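Local coordinates for protein DegQ (Legionella fallonii, PDB 3PV2) that probably degrades misfolded proteins as a trypsin-fold HtrA protease carrying PDZ domains, and assembles into self-compartmentalizing twelve-subunit particles, at residues V90-D95 against L127-I132; P30-V35 against V155-P160; G203-A208 against I219-L224; E191-T196 against I233-P238. One frame throughout, in Å; residues are numbered along the deposited sequence. Where two conformers were deposited one is given.

Interaction 1 (V90-D95 against L127-I132); sequences VIITND and LAVLKI
A buried antiparallel strand pairing joins Val90-Thr93 to Leu127-Lys131 within the N-terminal barrel of the protease unit. The segment axes approach to 4.6 Å, with 150° between their chain directions. Ile91 with Leu130 and Thr93 with Ala128 each exchange two backbone hydrogen bonds; Thr93 N to Ala128 O, at 3.0 Å, is nearly straight (169° at the hydrogen). Between them Ile92 and Val129 form a non-hydrogen-bonded pair, with Ile92 CD1 3.9 Å from Val129 CG2. On that same face Val90 turns CG1 anti to its backbone nitrogen (chi1 170°) and thereby brings it to 3.6 Å from Val129 CG1. Third and sixth in chain order but adjacent in space, these strands belong to the six-stranded antiparallel barrel of the trypsin fold. Helix 239-252 covers the face bearing Ile92, Leu127 and Val129. On the face of Ile91, Thr93 and Leu130, Ile91 CD1 reaches Ile132 CD1 at 3.8 Å, the two side chains crossing at about a right angle. Beside them Thr93 CG2 packs on Leu130 CD1 at 4.1 Å, while Thr93 OG1 hydrogen-bonds Ser80 O. Past the strand end, Asp95 CB rests 3.6 Å from Leu127 O, and its carboxylate forms a salt bridge with Arg99.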
loop_
_atom_site.group_PDB
_atom_site.type_symbol
_atom_site.label_atom_id
_atom_site.label_comp_id
_atom_site.label_asym_id
_atom_site.label_seq_id
_atom_site.Cartn_x
_atom_site.Cartn_y
_atom_site.Cartn_z
ATOM N N VAL B 90 47.372 -24.554 22.431
ATOM C CA VAL B 90 46.504 -24.779 21.230
ATOM C C VAL B 90 45.063 -24.910 21.704
ATOM O O VAL B 90 44.747 -25.664 22.645
ATOM C CB VAL B 90 46.903 -26.084 20.486
ATOM C CG1 VAL B 90 45.905 -26.526 19.375
ATOM C CG2 VAL B 90 48.385 -26.008 19.971
ATOM N N ILE B 91 44.205 -24.205 20.980
ATOM C CA ILE B 91 42.828 -24.008 21.299
ATOM C C ILE B 91 41.999 -24.287 20.078
ATOM O O ILE B 91 42.321 -23.808 18.980
ATOM C CB ILE B 91 42.606 -22.544 21.613
ATOM C CG1 ILE B 91 43.230 -22.182 22.948
ATOM C CG2 ILE B 91 41.113 -22.237 21.607
ATOM C CD1 ILE B 91 43.075 -20.658 23.354
ATOM N N ILE B 92 40.929 -25.050 20.236
ATOM C CA ILE B 92 40.049 -25.325 19.105
ATOM C C ILE B 92 38.826 -24.444 19.215
ATOM O O ILE B 92 38.260 -24.272 20.290
ATOM C CB ILE B 92 39.564 -26.812 19.082
ATOM C CG1 ILE B 92 40.720 -27.758 18.841
ATOM C CG2 ILE B 92 38.628 -27.060 17.959
ATOM C CD1 ILE B 92 41.524 -27.494 17.649
ATOM N N THR B 93 38.354 -23.956 18.095
ATOM C CA THR B 93 37.079 -23.293 18.095
ATOM C C THR B 93 36.406 -23.534 16.779
ATOM O O THR B 93 36.899 -24.334 15.981
ATOM C CB THR B 93 37.235 -21.813 18.412
ATOM O OG1 THR B 93 35.914 -21.262 18.623
ATOM C CG2 THR B 93 38.018 -21.049 17.267
ATOM N N ASN B 94 35.258 -22.910 16.506
ATOM C CA ASN B 94 34.683 -23.068 15.166
ATOM C C ASN B 94 35.293 -22.138 14.159
ATOM O O ASN B 94 35.636 -21.010 14.486
ATOM C CB ASN B 94 33.246 -22.717 15.190
ATOM C CG ASN B 94 32.423 -23.668 16.040
ATOM O OD1 ASN B 94 32.504 -24.911 15.891
ATOM N ND2 ASN B 94 31.568 -23.106 16.870
ATOM N N ASP B 95 35.347 -22.542 12.895
ATOM C CA ASP B 95 35.766 -21.585 11.849
ATOM C C ASP B 95 34.836 -20.371 11.752
ATOM O O ASP B 95 35.303 -19.243 11.588
ATOM C CB ASP B 95 35.921 -22.277 10.469
ATOM C CG ASP B 95 36.777 -21.471 9.490
ATOM O OD1 ASP B 95 36.265 -21.169 8.402
ATOM O OD2 ASP B 95 37.964 -21.138 9.791
ATOM N N LEU B 127 36.000 -26.015 11.788
ATOM C CA LEU B 127 36.985 -25.987 12.847
ATOM C C LEU B 127 38.089 -24.986 12.581
ATOM O O LEU B 127 38.384 -24.655 11.434
ATOM C CB LEU B 127 37.634 -27.358 13.021
ATOM C CG LEU B 127 36.614 -28.409 13.454
ATOM C CD1 LEU B 127 37.307 -29.793 13.262
ATOM C CD2 LEU B 127 36.162 -28.102 14.917
ATOM N N ALA B 128 38.693 -24.485 13.659
ATOM C CA ALA B 128 39.841 -23.596 13.547
ATOM C C ALA B 128 40.714 -23.841 14.735
ATOM O O ALA B 128 40.232 -24.194 15.784
ATOM C CB ALA B 128 39.418 -22.188 13.507
ATOM N N VAL B 129 42.013 -23.697 14.528
ATOM C CA VAL B 129 43.014 -23.873 15.542
ATOM C C VAL B 129 43.662 -22.514 15.778
ATOM O O VAL B 129 44.007 -21.777 14.811
ATOM C CB VAL B 129 44.064 -24.852 15.065
ATOM C CG1 VAL B 129 45.074 -25.145 16.140
ATOM C CG2 VAL B 129 43.414 -26.135 14.497
ATOM N N LEU B 130 43.797 -22.201 17.065
ATOM C CA LEU B 130 44.359 -20.956 17.543
ATOM C C LEU B 130 45.500 -21.320 18.488
ATOM O O LEU B 130 45.473 -22.387 19.160
ATOM C CB LEU B 130 43.337 -20.158 18.375
ATOM C CG LEU B 130 41.975 -19.764 17.766
ATOM C CD1 LEU B 130 41.153 -18.950 18.791
ATOM C CD2 LEU B 130 42.125 -19.022 16.475
ATOM N N LYS B 131 46.438 -20.395 18.615
ATOM C CA LYS B 131 47.511 -20.553 19.544
ATOM C C LYS B 131 47.690 -19.292 20.403
ATOM O O LYS B 131 47.590 -18.167 19.918
ATOM C CB LYS B 131 48.775 -20.878 18.772
ATOM C CG LYS B 131 50.022 -20.644 19.545
ATOM C CD LYS B 131 50.943 -21.853 19.592
ATOM C CE LYS B 131 52.153 -21.531 20.538
ATOM N NZ LYS B 131 53.244 -22.511 20.395
ATOM N N ILE B 132 47.965 -19.508 21.675
ATOM C CA ILE B 132 48.173 -18.439 22.647
ATOM C C ILE B 132 49.503 -18.778 23.296
ATOM O O ILE B 132 49.885 -19.948 23.340
ATOM C CB ILE B 132 47.051 -18.340 23.712
ATOM C CG1 ILE B 132 46.821 -19.697 24.390
ATOM C CG2 ILE B 132 45.766 -17.844 23.097
ATOM C CD1 ILE B 132 45.906 -19.634 25.639
#

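Interaction 2 (P30-V35 against V155-P160); sequences PAIVNV and VAIGNP
Ile32 lays its CG2 methyl over the backbone of Gly158, 3.6 Å from Gly158 C and 3.8 Å from Gly158 CA. This branch is anti to the backbone nitrogen of Ile32, while CG1, beside that nitrogen (chi1 -49°), turns to Ile157. The two isoleucines cross at about a right angle, with Ile32 CG1 4.2 Å from Ile157 CG2. Ile157 is also packed on Leu25 and Ile28 of helix 22-28, and Ile32 on Ala208, which extends this hydrophobic patch beyond the two strands.

Further along, Asn159 takes over. Its CB presses on the main chain at Val33 C, 3.7 Å away, and the amide runs on alongside the backbone, ND2 coming within 3.5 Å of Ile32 O. The opposite end of that amide is held by its own loop: OD1 accepts a hydrogen bond from Gly162 N, while the backbone N of Asn159 bonds Ser80 OG. In return Asn34 places its CB 3.1 Å from Asn159 O, a close backbone-to-side-chain fit.

The touching stretches run nearly parallel, 16° apart end to end, without pairing as strands. Strands 32-40 and 153-158 are the first strands of two separate antiparallel barrels, and their packing forms part of the inter-barrel seam characteristic of the trypsin (chymotrypsin-like) fold.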
loop_
_atom_site.group_PDB
_atom_site.type_symbol
_atom_site.label_atom_id
_atom_site.label_comp_id
_atom_site.label_asym_id
_atom_site.label_seq_id
_atom_site.Cartn_x
_atom_site.Cartn_y
_atom_site.Cartn_z
ATOM N N PRO B 30 38.658 -24.901 33.590
ATOM C CA PRO B 30 39.781 -24.074 33.108
ATOM C C PRO B 30 40.199 -24.309 31.640
ATOM O O PRO B 30 40.981 -23.531 31.103
ATOM C CB PRO B 30 40.914 -24.402 34.052
ATOM C CG PRO B 30 40.255 -25.051 35.273
ATOM C CD PRO B 30 38.978 -25.652 34.817
ATOM N N ALA B 31 39.664 -25.340 30.987
ATOM C CA ALA B 31 40.068 -25.631 29.620
ATOM C C ALA B 31 39.231 -24.829 28.633
ATOM O O ALA B 31 39.586 -24.737 27.463
ATOM C CB ALA B 31 39.963 -27.109 29.349
ATOM N N ILE B 32 38.104 -24.285 29.096
ATOM C CA ILE B 32 37.103 -23.664 28.235
ATOM C C ILE B 32 37.305 -22.149 28.263
ATOM O O ILE B 32 37.312 -21.550 29.337
ATOM C CB ILE B 32 35.732 -23.878 28.761
ATOM C CG1 ILE B 32 35.510 -25.371 29.106
ATOM C CG2 ILE B 32 34.647 -23.421 27.710
ATOM C CD1 ILE B 32 35.832 -26.337 28.009
ATOM N N VAL B 33 37.492 -21.542 27.100
ATOM C CA VAL B 33 37.879 -20.154 27.021
ATOM C C VAL B 33 36.831 -19.404 26.242
ATOM O O VAL B 33 36.031 -19.997 25.485
ATOM C CB VAL B 33 39.128 -19.965 26.249
ATOM C CG1 VAL B 33 40.299 -20.832 26.799
ATOM C CG2 VAL B 33 38.862 -20.227 24.779
ATOM N N ASN B 34 36.867 -18.091 26.408
ATOM C CA ASN B 34 36.056 -17.203 25.586
ATOM C C ASN B 34 36.954 -16.729 24.444
ATOM O O ASN B 34 38.109 -16.508 24.634
ATOM C CB ASN B 34 35.569 -16.040 26.454
ATOM C CG ASN B 34 34.770 -15.018 25.675
ATOM O OD1 ASN B 34 33.537 -15.108 25.549
ATOM N ND2 ASN B 34 35.470 -14.046 25.130
ATOM N N VAL B 35 36.390 -16.655 23.253
ATOM C CA VAL B 35 37.054 -16.206 22.062
ATOM C C VAL B 35 36.263 -15.036 21.536
ATOM O O VAL B 35 35.083 -15.207 21.193
ATOM C CB VAL B 35 36.997 -17.275 20.940
ATOM C CG1 VAL B 35 37.578 -16.717 19.679
ATOM C CG2 VAL B 35 37.740 -18.513 21.323
ATOM N N VAL B 155 27.237 -33.014 28.670
ATOM C CA VAL B 155 27.145 -31.604 29.022
ATOM C C VAL B 155 27.784 -30.740 27.975
ATOM O O VAL B 155 28.851 -31.032 27.498
ATOM C CB VAL B 155 27.758 -31.340 30.412
ATOM C CG1 VAL B 155 27.891 -29.803 30.654
ATOM C CG2 VAL B 155 26.892 -31.994 31.463
ATOM N N ALA B 156 27.097 -29.695 27.551
ATOM C CA ALA B 156 27.753 -28.713 26.670
ATOM C C ALA B 156 28.215 -27.524 27.460
ATOM O O ALA B 156 27.421 -26.901 28.113
ATOM C CB ALA B 156 26.765 -28.226 25.520
ATOM N N ILE B 157 29.477 -27.155 27.353
ATOM C CA ILE B 157 30.027 -26.089 28.146
ATOM C C ILE B 157 30.636 -25.019 27.250
ATOM O O ILE B 157 31.484 -25.324 26.379
ATOM C CB ILE B 157 31.215 -26.538 29.004
ATOM C CG1 ILE B 157 30.986 -27.908 29.594
ATOM C CG2 ILE B 157 31.455 -25.501 30.170
ATOM C CD1 ILE B 157 32.269 -28.404 30.326
ATOM N N GLY B 158 30.294 -23.759 27.501
ATOM C CA GLY B 158 31.032 -22.681 26.852
ATOM C C GLY B 158 31.473 -21.663 27.865
ATOM O O GLY B 158 31.267 -21.818 29.065
ATOM N N ASN B 159 32.069 -20.601 27.370
ATOM C CA ASN B 159 32.454 -19.515 28.248
ATOM C C ASN B 159 32.072 -18.327 27.446
ATOM O O ASN B 159 32.930 -17.713 26.795
ATOM C CB ASN B 159 33.934 -19.559 28.567
ATOM C CG ASN B 159 34.428 -18.363 29.445
ATOM O OD1 ASN B 159 33.773 -17.320 29.614
ATOM N ND2 ASN B 159 35.626 -18.526 29.971
ATOM N N PRO B 160 30.759 -18.032 27.417
ATOM C CA PRO B 160 30.346 -16.972 26.540
ATOM C C PRO B 160 30.607 -15.594 27.094
ATOM O O PRO B 160 30.584 -14.658 26.331
ATOM C CB PRO B 160 28.848 -17.187 26.429
ATOM C CG PRO B 160 28.476 -17.696 27.761
ATOM C CD PRO B 160 29.635 -18.543 28.209
#

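Interaction 3 (G203-A208 against I219-L224); sequences GNSGGA and INTAIL
Ile219 meets the loop with its CG2 branch, which lies 3.7 Å from both Gly206 O and Gly207 O. It stands across from Ala208 as a non-hydrogen-bonded antiparallel pair, and Val82 of strand 74-85 touches both side chains. The CA of Ile219 adds a C-H...O contact to Gly207 O, the same carbonyl that accepts the N-H of Asn220 at 2.8 Å.

Asn220 does most of the joining. Besides donating that bond to Gly207 O, it receives the N-H of Gly206 on its own O at 2.7 Å. The bond from its CA to its CB heads toward the loop, placing Asn220 CB 3.4 Å from Asn204 O. That loop is a type II turn from Asn204 to Gly207, closed by Gly207 N to Asn204 O at 3.0 Å. Gly206 has a positive phi (97°), where a CB would jam against the preceding carbonyl. The sequence Gly203-Gly207, GNSGG, matches the segment that carries the nucleophilic serine in HtrA proteases, and His96 packs on Ser205, an arrangement consistent with an active site here.

At Thr221 it is the backbone that approaches Ser205: its CA is 3.5 Å from Ser205 OG. Ala222 follows with an N-H that bonds Ser205 OG at 2.9 Å and nearly straight, 165° at the hydrogen. Ser205 turns OG anti to its backbone nitrogen, bringing it to this N-H, while Ala222 CB packs against Ser205 CB.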
loop_
_atom_site.group_PDB
_atom_site.type_symbol
_atom_site.label_atom_id
_atom_site.label_comp_id
_atom_site.label_asym_id
_atom_site.label_seq_id
_atom_site.Cartn_x
_atom_site.Cartn_y
_atom_site.Cartn_z
ATOM N N GLY B 203 26.582 -18.398 22.097
ATOM C CA GLY B 203 27.447 -18.212 23.230
ATOM C C GLY B 203 28.509 -19.274 23.317
ATOM O O GLY B 203 29.735 -18.994 23.477
ATOM N N ASN B 204 28.021 -20.491 23.163
ATOM C CA ASN B 204 28.730 -21.707 23.535
ATOM C C ASN B 204 29.261 -22.573 22.370
ATOM O O ASN B 204 29.864 -23.645 22.574
ATOM C CB ASN B 204 27.864 -22.516 24.479
ATOM C CG ASN B 204 27.583 -21.784 25.795
ATOM O OD1 ASN B 204 28.151 -22.151 26.822
ATOM N ND2 ASN B 204 26.688 -20.761 25.781
ATOM N N SER B 205 29.055 -22.071 21.168
ATOM C CA SER B 205 29.601 -22.649 20.000
ATOM C C SER B 205 31.127 -22.524 20.013
ATOM O O SER B 205 31.672 -21.415 20.241
ATOM C CB SER B 205 29.074 -21.862 18.821
ATOM O OG SER B 205 29.269 -22.544 17.596
ATOM N N GLY B 206 31.795 -23.644 19.757
ATOM C CA GLY B 206 33.219 -23.746 19.822
ATOM C C GLY B 206 33.650 -24.323 21.160
ATOM O O GLY B 206 34.847 -24.586 21.369
ATOM N N GLY B 207 32.710 -24.457 22.086
ATOM C CA GLY B 207 33.041 -24.982 23.419
ATOM C C GLY B 207 32.981 -26.504 23.387
ATOM O O GLY B 207 32.911 -27.099 22.308
ATOM N N ALA B 208 32.938 -27.105 24.555
ATOM C CA ALA B 208 33.201 -28.513 24.781
ATOM C C ALA B 208 31.870 -29.240 24.981
ATOM O O ALA B 208 31.001 -28.764 25.678
ATOM C CB ALA B 208 34.041 -28.647 26.046
ATOM N N ILE B 219 33.148 -30.803 19.780
ATOM C CA ILE B 219 33.180 -29.361 19.796
ATOM C C ILE B 219 31.834 -28.837 19.396
ATOM O O ILE B 219 31.362 -29.134 18.290
ATOM C CB ILE B 219 34.236 -28.816 18.879
ATOM C CG1 ILE B 219 35.627 -29.278 19.349
ATOM C CG2 ILE B 219 34.235 -27.269 18.883
ATOM C CD1 ILE B 219 36.064 -28.841 20.725
ATOM N N ASN B 220 31.175 -28.108 20.304
ATOM C CA ASN B 220 29.812 -27.576 20.039
ATOM C C ASN B 220 29.862 -26.689 18.792
ATOM O O ASN B 220 30.814 -25.894 18.604
ATOM C CB ASN B 220 29.284 -26.692 21.178
ATOM C CG ASN B 220 29.484 -27.307 22.566
ATOM O OD1 ASN B 220 29.890 -26.631 23.563
ATOM N ND2 ASN B 220 29.201 -28.568 22.640
ATOM N N THR B 221 28.845 -26.786 17.969
ATOM C CA THR B 221 28.682 -25.878 16.848
ATOM C C THR B 221 27.235 -25.442 16.774
ATOM O O THR B 221 26.374 -26.261 16.574
ATOM C CB THR B 221 28.925 -26.575 15.542
ATOM O OG1 THR B 221 30.153 -27.278 15.659
ATOM C CG2 THR B 221 29.054 -25.544 14.376
ATOM N N ALA B 222 26.976 -24.154 16.864
ATOM C CA ALA B 222 25.614 -23.667 16.795
ATOM C C ALA B 222 25.285 -23.377 15.335
ATOM O O ALA B 222 25.799 -22.425 14.781
ATOM C CB ALA B 222 25.463 -22.416 17.649
ATOM N N ILE B 223 24.451 -24.209 14.714
ATOM C CA ILE B 223 23.996 -23.955 13.319
ATOM C C ILE B 223 22.525 -23.500 13.316
ATOM O O ILE B 223 21.692 -24.096 14.030
ATOM C CB ILE B 223 24.280 -25.177 12.313
ATOM C CG1 ILE B 223 23.045 -25.555 11.458
ATOM C CG2 ILE B 223 24.810 -26.434 13.057
ATOM C CD1 ILE B 223 22.795 -24.654 10.242
ATOM N N LEU B 224 22.249 -22.457 12.508
ATOM C CA LEU B 224 20.940 -21.736 12.357
ATOM C C LEU B 224 21.004 -20.376 13.067
ATOM O O LEU B 224 21.037 -19.327 12.415
ATOM C CB LEU B 224 19.682 -22.554 12.777
ATOM C CG LEU B 224 18.365 -21.839 13.170
ATOM C CD1 LEU B 224 17.133 -22.726 12.916
ATOM C CD2 LEU B 224 18.390 -21.355 14.644
#

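Interaction 4 (E191-T196 against I233-P238); sequences ENFIQT and IGFAIP
Phe193 and Phe235 meet obliquely beside the strand pairing, their centroids 5.6 Å apart and their planes at 60°, neither stacked nor edge to face. The bump is Phe193 CB, which pushes up to Phe235 CD1 at 3.7 Å. The Phe193 ring also has Ala236 O at its edge, in plane, 3.6 Å from Phe193 CD1, and Phe193 CE1 lies along Ile237 CG1, the two side chains pointing the same way. Phe235 in turn runs beside Gln195, whose amide is turned 75° to the ring. Gln195, with CG anti to the backbone nitrogen (chi1 164°) and the chain extended beyond it, also crosses Ile233 obliquely and takes that residue's CG2 methyl at 3.5 Å from both Gln195 CG and Gln195 CD.

The face of Ile194, Thr196 and Ala236 has no aromatic ring. Gly234 presents bare backbone, against which Thr196 CG2 settles, 3.5 Å from Gly234 O. Ile194 faces Ala236, CB to CB, and slides past Pro238 in the opposite direction, with CD1 3.9 Å from Pro238 CB. In the loop before the strand, Asn192 approaches Pro238 from the opposite direction, both OD1 and ND2 near Pro238 CG. Reciprocal backbone hydrogen bonds at Ile194-Ala236 and Thr196-Gly234 hold the antiparallel register.

In the second, six-stranded barrel of the trypsin fold, strand 194-196 lies between 171-179 and 234-238, and 234-238 continues to 216-221. Pro238 stands at the N-cap position of helix 239-252, Leu209 of strand 208-211 touches Ile194 and Ala236, and Ser171 of the second subunit packs on Gln195.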
loop_
_atom_site.group_PDB
_atom_site.type_symbol
_atom_site.label_atom_id
_atom_site.label_comp_id
_atom_site.label_asym_id
_atom_site.label_seq_id
_atom_site.Cartn_x
_atom_site.Cartn_y
_atom_site.Cartn_z
ATOM N N GLU B 191 28.738 -32.289 8.224
ATOM C CA GLU B 191 27.971 -33.383 7.611
ATOM C C GLU B 191 27.611 -34.452 8.634
ATOM O O GLU B 191 26.434 -34.854 8.784
ATOM C CB GLU B 191 28.785 -34.033 6.471
ATOM C CG GLU B 191 30.292 -34.266 6.759
ATOM C CD GLU B 191 31.157 -32.979 6.696
ATOM O OE1 GLU B 191 30.800 -32.010 5.965
ATOM O OE2 GLU B 191 32.220 -32.949 7.366
ATOM N N ASN B 192 28.660 -34.892 9.323
ATOM C CA ASN B 192 28.564 -35.821 10.408
ATOM C C ASN B 192 28.733 -35.020 11.693
ATOM O O ASN B 192 29.738 -34.299 11.882
ATOM C CB ASN B 192 29.628 -36.908 10.317
ATOM C CG ASN B 192 30.213 -37.245 11.669
ATOM O OD1 ASN B 192 29.482 -37.283 12.680
ATOM N ND2 ASN B 192 31.529 -37.449 11.715
ATOM N N PHE B 193 27.755 -35.185 12.560
ATOM C CA PHE B 193 27.608 -34.459 13.784
ATOM C C PHE B 193 27.021 -35.391 14.816
ATOM O O PHE B 193 26.300 -36.320 14.527
ATOM C CB PHE B 193 26.605 -33.316 13.657
ATOM C CG PHE B 193 27.081 -32.163 12.849
ATOM C CD1 PHE B 193 28.128 -31.390 13.280
ATOM C CD2 PHE B 193 26.428 -31.811 11.670
ATOM C CE1 PHE B 193 28.566 -30.307 12.542
ATOM C CE2 PHE B 193 26.860 -30.726 10.917
ATOM C CZ PHE B 193 27.934 -29.965 11.361
ATOM N N ILE B 194 27.395 -35.100 16.044
ATOM C CA ILE B 194 26.659 -35.537 17.168
ATOM C C ILE B 194 25.468 -34.610 17.324
ATOM O O ILE B 194 25.557 -33.394 17.241
ATOM C CB ILE B 194 27.539 -35.487 18.401
ATOM C CG1 ILE B 194 28.792 -36.338 18.204
ATOM C CG2 ILE B 194 26.806 -36.003 19.588
ATOM C CD1 ILE B 194 29.859 -36.025 19.220
ATOM N N GLN B 195 24.323 -35.196 17.576
ATOM C CA GLN B 195 23.141 -34.398 17.845
ATOM C C GLN B 195 22.787 -34.646 19.302
ATOM O O GLN B 195 22.835 -35.802 19.768
ATOM C CB GLN B 195 22.008 -34.766 16.897
ATOM C CG GLN B 195 20.670 -34.262 17.372
ATOM C CD GLN B 195 19.448 -34.562 16.436
ATOM O OE1 GLN B 195 19.582 -34.590 15.217
ATOM N NE2 GLN B 195 18.257 -34.756 17.039
ATOM N N THR B 196 22.398 -33.578 20.006
ATOM C CA THR B 196 22.084 -33.623 21.445
ATOM C C THR B 196 20.851 -32.797 21.725
ATOM O O THR B 196 20.510 -31.908 20.943
ATOM C CB THR B 196 23.265 -32.997 22.228
ATOM O OG1 THR B 196 23.050 -33.106 23.638
ATOM C CG2 THR B 196 23.323 -31.558 21.964
ATOM N N ILE B 233 17.318 -28.762 19.705
ATOM C CA ILE B 233 18.339 -29.657 19.178
ATOM C C ILE B 233 19.642 -28.925 18.914
ATOM O O ILE B 233 19.652 -27.936 18.194
ATOM C CB ILE B 233 17.955 -30.182 17.764
ATOM C CG1 ILE B 233 16.511 -30.710 17.700
ATOM C CG2 ILE B 233 18.989 -31.208 17.282
ATOM C CD1 ILE B 233 15.990 -30.810 16.261
ATOM N N GLY B 234 20.735 -29.421 19.472
ATOM C CA GLY B 234 22.059 -28.923 19.115
ATOM C C GLY B 234 23.025 -29.975 18.556
ATOM O O GLY B 234 22.754 -31.194 18.558
ATOM N N PHE B 235 24.189 -29.489 18.118
ATOM C CA PHE B 235 25.137 -30.274 17.378
ATOM C C PHE B 235 26.523 -30.058 17.858
ATOM O O PHE B 235 26.877 -28.937 18.245
ATOM C CB PHE B 235 25.075 -29.871 15.928
ATOM C CG PHE B 235 23.806 -30.232 15.275
ATOM C CD1 PHE B 235 23.613 -31.508 14.802
ATOM C CD2 PHE B 235 22.777 -29.325 15.195
ATOM C CE1 PHE B 235 22.429 -31.871 14.221
ATOM C CE2 PHE B 235 21.565 -29.681 14.594
ATOM C CZ PHE B 235 21.398 -30.955 14.115
ATOM N N ALA B 236 27.332 -31.113 17.787
ATOM C CA ALA B 236 28.725 -31.056 18.141
ATOM C C ALA B 236 29.512 -31.802 17.067
ATOM O O ALA B 236 29.000 -32.796 16.524
ATOM C CB ALA B 236 28.948 -31.741 19.454
ATOM N N ILE B 237 30.735 -31.344 16.794
ATOM C CA ILE B 237 31.628 -31.995 15.851
ATOM C C ILE B 237 32.429 -33.024 16.631
ATOM O O ILE B 237 33.032 -32.678 17.633
ATOM C CB ILE B 237 32.573 -30.978 15.212
ATOM C CG1 ILE B 237 31.730 -29.871 14.542
ATOM C CG2 ILE B 237 33.526 -31.666 14.180
ATOM C CD1 ILE B 237 32.449 -28.519 14.530
ATOM N N PRO B 238 32.350 -34.315 16.251
ATOM C CA PRO B 238 32.935 -35.344 17.121
ATOM C C PRO B 238 34.448 -35.231 17.252
ATOM O O PRO B 238 35.141 -34.895 16.301
ATOM C CB PRO B 238 32.557 -36.680 16.448
ATOM C CG PRO B 238 32.113 -36.333 15.066
ATOM C CD PRO B 238 31.852 -34.856 14.983
#

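In the fold
Interactions 1 and 4 are equivalent pairings, third strand with sixth, in the two barrels. Interactions 1, 2 and 3 are buried; interaction 4 is only partly so, with aromatic rings on one face, aliphatic packing on the other, and a second subunit touching it. Interaction 2 crosses between the barrels by packing, and interaction 3 depends on main-chain bonds to a glycine-rich turn. Interactions 3 and 4 share a sheet, with centres about 10 Å apart, and Ile219 O probably accepts a hydrogen bond from Ile237 N. A similar probable bond, Ile157 N to Ala208 O, ties interaction 2 to 3. Interactions 2 and 4 do not touch, while Leu127 packs on Ile237 between interactions 1 and 4.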